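Local atomic coordinates of RNA-dependent RNA Polymerase (Bombyx mori cytoplasmic polyhedrosis virus, PDB entry 6TZ0), a protein that synthesises viral RNA from RNA templates, making plus strands in conservative transcription and complementary minus strands during genome replication. Residues Phe838-Phe850 with Asp860-Leu874. Residues are numbered along the deposited sequence; the frame is centred on the assembly and turned at random.
Sequences FMPRGGEYPAYPF and DESMFTARGAYKRRL
Lys871 reaches from the 3-10 turn 869-871 into the irregular loop 838-850, its CB lying against the ring of Pro840, 4.1 Å from CG of that proline. CG passes the aliphatic part of Glu844. Bends at chi2 and chi3 (chi3 -70°) then fold the chain over, bringing CE to 3.6 Å from Phe838 O and 3.5 Å from Tyr845 O. At the tip, NZ donates to Tyr845 O at 2.8 Å, approaching from above the carbonyl plane, and forms a salt bridge of 2.8 Å with Glu861 OE1. That same oxygen accepts Ala847 N at 3.2 Å, met from above the carboxylate plane, while Glu861 N gives Ala847 O a 2.9 Å bond. Backbone and carboxylate of Glu861 thus hold the backbone N and O of Ala847, a two-point pairing between stretches that are not strands. Arg1188 of helix 1174-1188 takes the other carboxylate oxygen, so the buried acid faces two cations, which would probably favour its charged form. Here the largely irregular chain between strand 827-831 and helix 873-878 of this reovirus-family polymerase folds back on itself, away from the nucleotide- and metal-binding sites. Arg867, extended from CG to NE, sets NE 2.9 Å from Glu844 O and nearly in line with that C=O (174°), though the bond is bent at the N-H (144°); its NH2 pairs with Asp765. Beyond the polar centre, Leu874 CD2 touches Phe838 CB, Ala847 CB and Phe850 CE2.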
loop_
_atom_site.group_PDB
_atom_site.type_symbol
_atom_site.label_atom_id
_atom_site.label_comp_id
_atom_site.label_asym_id
_atom_site.label_seq_id
_atom_site.Cartn_x
_atom_site.Cartn_y
_atom_site.Cartn_z
ATOM N N PHE A 838 -4.129 -18.699 31.781
ATOM C CA PHE A 838 -4.578 -17.597 32.615
ATOM C C PHE A 838 -3.425 -16.900 33.319
ATOM O O PHE A 838 -3.633 -16.276 34.362
ATOM C CB PHE A 838 -5.589 -18.118 33.632
ATOM C CG PHE A 838 -6.645 -18.989 33.025
ATOM C CD1 PHE A 838 -7.640 -18.453 32.233
ATOM C CD2 PHE A 838 -6.649 -20.349 33.263
ATOM C CE1 PHE A 838 -8.610 -19.265 31.675
ATOM C CE2 PHE A 838 -7.619 -21.161 32.715
ATOM C CZ PHE A 838 -8.602 -20.616 31.924
ATOM N N MET A 839 -2.224 -16.974 32.772
ATOM C CA MET A 839 -1.038 -16.577 33.503
ATOM C C MET A 839 -0.372 -15.342 32.920
ATOM O O MET A 839 -0.568 -15.011 31.747
ATOM C CB MET A 839 -0.043 -17.745 33.546
ATOM C CG MET A 839 -0.408 -18.809 34.564
ATOM S SD MET A 839 -0.231 -18.235 36.270
ATOM C CE MET A 839 -1.916 -17.871 36.765
ATOM N N PRO A 840 0.382 -14.601 33.738
ATOM C CA PRO A 840 1.249 -13.550 33.194
ATOM C C PRO A 840 2.309 -14.154 32.292
ATOM O O PRO A 840 2.984 -15.118 32.664
ATOM C CB PRO A 840 1.868 -12.920 34.445
ATOM C CG PRO A 840 0.935 -13.235 35.517
ATOM C CD PRO A 840 0.365 -14.573 35.208
ATOM N N ARG A 841 2.411 -13.602 31.081
ATOM C CA ARG A 841 3.226 -14.071 29.961
ATOM C C ARG A 841 2.841 -15.469 29.490
ATOM O O ARG A 841 3.595 -16.090 28.738
ATOM C CB ARG A 841 4.727 -14.015 30.276
ATOM C CG ARG A 841 5.244 -12.614 30.510
ATOM C CD ARG A 841 6.694 -12.625 30.942
ATOM N NE ARG A 841 7.570 -13.154 29.904
ATOM C CZ ARG A 841 8.106 -12.421 28.935
ATOM N NH1 ARG A 841 8.895 -12.988 28.033
ATOM N NH2 ARG A 841 7.854 -11.120 28.867
ATOM N N GLY A 842 1.677 -15.970 29.889
ATOM C CA GLY A 842 1.173 -17.232 29.404
ATOM C C GLY A 842 0.095 -16.992 28.378
ATOM O O GLY A 842 0.375 -16.483 27.293
ATOM N N GLY A 843 -1.143 -17.333 28.705
ATOM C CA GLY A 843 -2.229 -17.090 27.781
ATOM C C GLY A 843 -2.858 -15.725 27.961
ATOM O O GLY A 843 -3.291 -15.114 26.978
ATOM N N GLU A 844 -2.891 -15.251 29.212
ATOM C CA GLU A 844 -3.527 -13.993 29.624
ATOM C C GLU A 844 -4.994 -13.949 29.205
ATOM O O GLU A 844 -5.486 -12.960 28.662
ATOM C CB GLU A 844 -2.771 -12.775 29.092
ATOM C CG GLU A 844 -1.397 -12.586 29.680
ATOM C CD GLU A 844 -0.701 -11.366 29.130
ATOM O OE1 GLU A 844 -1.266 -10.719 28.226
ATOM O OE2 GLU A 844 0.417 -11.059 29.589
ATOM N N TYR A 845 -5.689 -15.034 29.465
ATOM C CA TYR A 845 -7.071 -15.153 29.055
ATOM C C TYR A 845 -7.987 -14.993 30.269
ATOM O O TYR A 845 -7.585 -15.320 31.389
ATOM C CB TYR A 845 -7.296 -16.513 28.382
ATOM C CG TYR A 845 -8.595 -16.647 27.657
ATOM C CD1 TYR A 845 -8.777 -16.037 26.430
ATOM C CD2 TYR A 845 -9.640 -17.372 28.195
ATOM C CE1 TYR A 845 -9.956 -16.135 25.766
ATOM C CE2 TYR A 845 -10.828 -17.485 27.532
ATOM C CZ TYR A 845 -10.976 -16.864 26.317
ATOM O OH TYR A 845 -12.156 -16.960 25.642
ATOM N N PRO A 846 -9.188 -14.431 30.097
ATOM C CA PRO A 846 -10.113 -14.305 31.231
ATOM C C PRO A 846 -10.584 -15.651 31.759
ATOM O O PRO A 846 -10.930 -16.554 30.997
ATOM C CB PRO A 846 -11.276 -13.501 30.643
ATOM C CG PRO A 846 -10.675 -12.747 29.540
ATOM C CD PRO A 846 -9.641 -13.634 28.946
ATOM N N ALA A 847 -10.609 -15.766 33.079
ATOM C CA ALA A 847 -10.798 -17.040 33.752
ATOM C C ALA A 847 -12.214 -17.210 34.283
ATOM O O ALA A 847 -12.957 -16.249 34.477
ATOM C CB ALA A 847 -9.795 -17.189 34.899
ATOM N N TYR A 848 -12.571 -18.464 34.511
ATOM C CA TYR A 848 -13.813 -18.867 35.156
ATOM C C TYR A 848 -13.601 -18.944 36.664
ATOM O O TYR A 848 -12.461 -18.879 37.127
ATOM C CB TYR A 848 -14.262 -20.203 34.563
ATOM C CG TYR A 848 -14.801 -20.097 33.162
ATOM C CD1 TYR A 848 -16.137 -19.807 32.938
ATOM C CD2 TYR A 848 -13.971 -20.266 32.064
ATOM C CE1 TYR A 848 -16.637 -19.700 31.668
ATOM C CE2 TYR A 848 -14.463 -20.164 30.783
ATOM C CZ TYR A 848 -15.796 -19.880 30.594
ATOM O OH TYR A 848 -16.295 -19.773 29.324
ATOM N N PRO A 849 -14.672 -19.024 37.469
ATOM C CA PRO A 849 -14.492 -19.157 38.930
ATOM C C PRO A 849 -13.733 -20.407 39.352
ATOM O O PRO A 849 -14.136 -21.531 39.060
ATOM C CB PRO A 849 -15.931 -19.182 39.450
ATOM C CG PRO A 849 -16.673 -18.397 38.489
ATOM C CD PRO A 849 -16.075 -18.675 37.157
ATOM N N PHE A 850 -12.616 -20.189 40.043
ATOM C CA PHE A 850 -11.881 -21.241 40.728
ATOM C C PHE A 850 -12.368 -21.345 42.163
ATOM O O PHE A 850 -12.650 -20.332 42.804
ATOM C CB PHE A 850 -10.379 -20.961 40.718
ATOM C CG PHE A 850 -9.733 -21.155 39.383
ATOM C CD1 PHE A 850 -9.333 -22.415 38.973
ATOM C CD2 PHE A 850 -9.533 -20.081 38.533
ATOM C CE1 PHE A 850 -8.737 -22.604 37.747
ATOM C CE2 PHE A 850 -8.940 -20.262 37.299
ATOM C CZ PHE A 850 -8.540 -21.526 36.908
ATOM N N ASP A 860 -15.891 -14.682 37.967
ATOM C CA ASP A 860 -15.953 -14.987 36.541
ATOM C C ASP A 860 -15.484 -13.753 35.790
ATOM O O ASP A 860 -16.227 -12.780 35.655
ATOM C CB ASP A 860 -17.375 -15.376 36.147
ATOM C CG ASP A 860 -17.463 -15.985 34.757
ATOM O OD1 ASP A 860 -16.428 -16.127 34.075
ATOM O OD2 ASP A 860 -18.590 -16.321 34.345
ATOM N N GLU A 861 -14.242 -13.791 35.311
ATOM C CA GLU A 861 -13.600 -12.596 34.787
ATOM C C GLU A 861 -14.230 -12.193 33.465
ATOM O O GLU A 861 -14.323 -12.996 32.534
ATOM C CB GLU A 861 -12.104 -12.824 34.620
ATOM C CG GLU A 861 -11.386 -13.061 35.925
ATOM C CD GLU A 861 -9.895 -13.216 35.755
ATOM O OE1 GLU A 861 -9.427 -13.226 34.602
ATOM O OE2 GLU A 861 -9.190 -13.335 36.776
ATOM N N SER A 862 -14.677 -10.948 33.397
ATOM C CA SER A 862 -15.512 -10.487 32.309
ATOM C C SER A 862 -14.657 -10.164 31.090
ATOM O O SER A 862 -13.440 -10.342 31.080
ATOM C CB SER A 862 -16.330 -9.279 32.759
ATOM O OG SER A 862 -17.193 -8.831 31.735
ATOM N N MET A 863 -15.299 -9.655 30.050
ATOM C CA MET A 863 -14.604 -9.334 28.816
ATOM C C MET A 863 -13.850 -8.017 28.886
ATOM O O MET A 863 -13.228 -7.625 27.895
ATOM C CB MET A 863 -15.601 -9.299 27.662
ATOM C CG MET A 863 -16.326 -10.609 27.497
ATOM S SD MET A 863 -15.166 -11.960 27.296
ATOM C CE MET A 863 -14.507 -11.554 25.700
ATOM N N PHE A 864 -13.886 -7.332 30.026
ATOM C CA PHE A 864 -13.211 -6.056 30.198
ATOM C C PHE A 864 -12.093 -6.139 31.222
ATOM O O PHE A 864 -11.687 -5.112 31.769
ATOM C CB PHE A 864 -14.207 -4.985 30.621
ATOM C CG PHE A 864 -15.345 -4.827 29.685
ATOM C CD1 PHE A 864 -15.178 -4.198 28.473
ATOM C CD2 PHE A 864 -16.594 -5.296 30.024
ATOM C CE1 PHE A 864 -16.231 -4.044 27.627
ATOM C CE2 PHE A 864 -17.660 -5.139 29.179
ATOM C CZ PHE A 864 -17.476 -4.517 27.972
ATOM N N THR A 865 -11.593 -7.333 31.507
ATOM C CA THR A 865 -10.552 -7.457 32.509
ATOM C C THR A 865 -9.187 -7.134 31.912
ATOM O O THR A 865 -8.924 -7.365 30.728
ATOM C CB THR A 865 -10.565 -8.852 33.137
ATOM O OG1 THR A 865 -9.550 -8.942 34.142
ATOM C CG2 THR A 865 -10.348 -9.930 32.106
ATOM N N ALA A 866 -8.329 -6.559 32.746
ATOM C CA ALA A 866 -7.027 -6.105 32.303
ATOM C C ALA A 866 -6.076 -7.283 32.156
ATOM O O ALA A 866 -6.217 -8.321 32.803
ATOM C CB ALA A 866 -6.456 -5.084 33.279
ATOM N N ARG A 867 -5.093 -7.107 31.288
ATOM C CA ARG A 867 -4.065 -8.105 31.069
ATOM C C ARG A 867 -2.735 -7.536 31.532
ATOM O O ARG A 867 -2.676 -6.470 32.144
ATOM C CB ARG A 867 -4.011 -8.531 29.604
ATOM C CG ARG A 867 -5.246 -9.292 29.186
ATOM C CD ARG A 867 -5.182 -9.737 27.748
ATOM N NE ARG A 867 -6.363 -10.510 27.387
ATOM C CZ ARG A 867 -7.453 -9.992 26.840
ATOM N NH1 ARG A 867 -8.486 -10.768 26.546
ATOM N NH2 ARG A 867 -7.504 -8.699 26.570
ATOM N N GLY A 868 -1.666 -8.268 31.252
ATOM C CA GLY A 868 -0.362 -7.855 31.718
ATOM C C GLY A 868 -0.057 -8.427 33.082
ATOM O O GLY A 868 -0.386 -9.582 33.361
ATOM N N ALA A 869 0.548 -7.622 33.953
ATOM C CA ALA A 869 0.916 -8.082 35.284
ATOM C C ALA A 869 -0.274 -8.205 36.225
ATOM O O ALA A 869 -0.112 -8.739 37.325
ATOM C CB ALA A 869 1.957 -7.143 35.893
ATOM N N TYR A 870 -1.456 -7.733 35.824
ATOM C CA TYR A 870 -2.635 -7.839 36.672
ATOM C C TYR A 870 -3.176 -9.265 36.731
ATOM O O TYR A 870 -3.950 -9.587 37.638
ATOM C CB TYR A 870 -3.701 -6.852 36.180
ATOM C CG TYR A 870 -4.946 -6.780 37.032
ATOM C CD1 TYR A 870 -4.897 -6.265 38.320
ATOM C CD2 TYR A 870 -6.174 -7.201 36.539
ATOM C CE1 TYR A 870 -6.026 -6.195 39.101
ATOM C CE2 TYR A 870 -7.316 -7.127 37.311
ATOM C CZ TYR A 870 -7.233 -6.622 38.593
ATOM O OH TYR A 870 -8.365 -6.545 39.369
ATOM N N LYS A 871 -2.746 -10.143 35.822
ATOM C CA LYS A 871 -3.163 -11.539 35.870
ATOM C C LYS A 871 -2.487 -12.316 36.998
ATOM O O LYS A 871 -2.918 -13.429 37.315
ATOM C CB LYS A 871 -2.879 -12.209 34.528
ATOM C CG LYS A 871 -3.677 -11.642 33.380
ATOM C CD LYS A 871 -5.153 -11.907 33.569
ATOM C CE LYS A 871 -5.458 -13.374 33.393
ATOM N NZ LYS A 871 -6.914 -13.646 33.507
ATOM N N ARG A 872 -1.443 -11.755 37.614
ATOM C CA ARG A 872 -0.768 -12.424 38.720
ATOM C C ARG A 872 -1.603 -12.394 39.997
ATOM O O ARG A 872 -1.398 -13.224 40.889
ATOM C CB ARG A 872 0.611 -11.785 38.929
ATOM C CG ARG A 872 1.514 -12.500 39.911
ATOM C CD ARG A 872 2.912 -11.951 39.956
ATOM N NE ARG A 872 3.657 -12.580 41.042
ATOM C CZ ARG A 872 4.304 -13.735 40.940
ATOM N NH1 ARG A 872 4.947 -14.225 41.987
ATOM N NH2 ARG A 872 4.318 -14.398 39.792
ATOM N N ARG A 873 -2.590 -11.501 40.073
ATOM C CA ARG A 873 -3.452 -11.411 41.243
ATOM C C ARG A 873 -4.374 -12.621 41.382
ATOM O O ARG A 873 -4.910 -12.857 42.469
ATOM C CB ARG A 873 -4.255 -10.110 41.159
ATOM C CG ARG A 873 -4.990 -9.689 42.414
ATOM C CD ARG A 873 -5.676 -8.362 42.213
ATOM N NE ARG A 873 -6.435 -7.976 43.393
ATOM C CZ ARG A 873 -7.715 -8.273 43.581
ATOM N NH1 ARG A 873 -8.383 -8.953 42.665
ATOM N NH2 ARG A 873 -8.330 -7.885 44.684
ATOM N N LEU A 874 -4.550 -13.412 40.319
ATOM C CA LEU A 874 -5.359 -14.622 40.423
ATOM C C LEU A 874 -4.686 -15.673 41.299
ATOM O O LEU A 874 -5.378 -16.457 41.962
ATOM C CB LEU A 874 -5.637 -15.181 39.029
ATOM C CG LEU A 874 -6.624 -16.343 38.923
ATOM C CD1 LEU A 874 -8.004 -15.896 39.360
ATOM C CD2 LEU A 874 -6.647 -16.900 37.517
#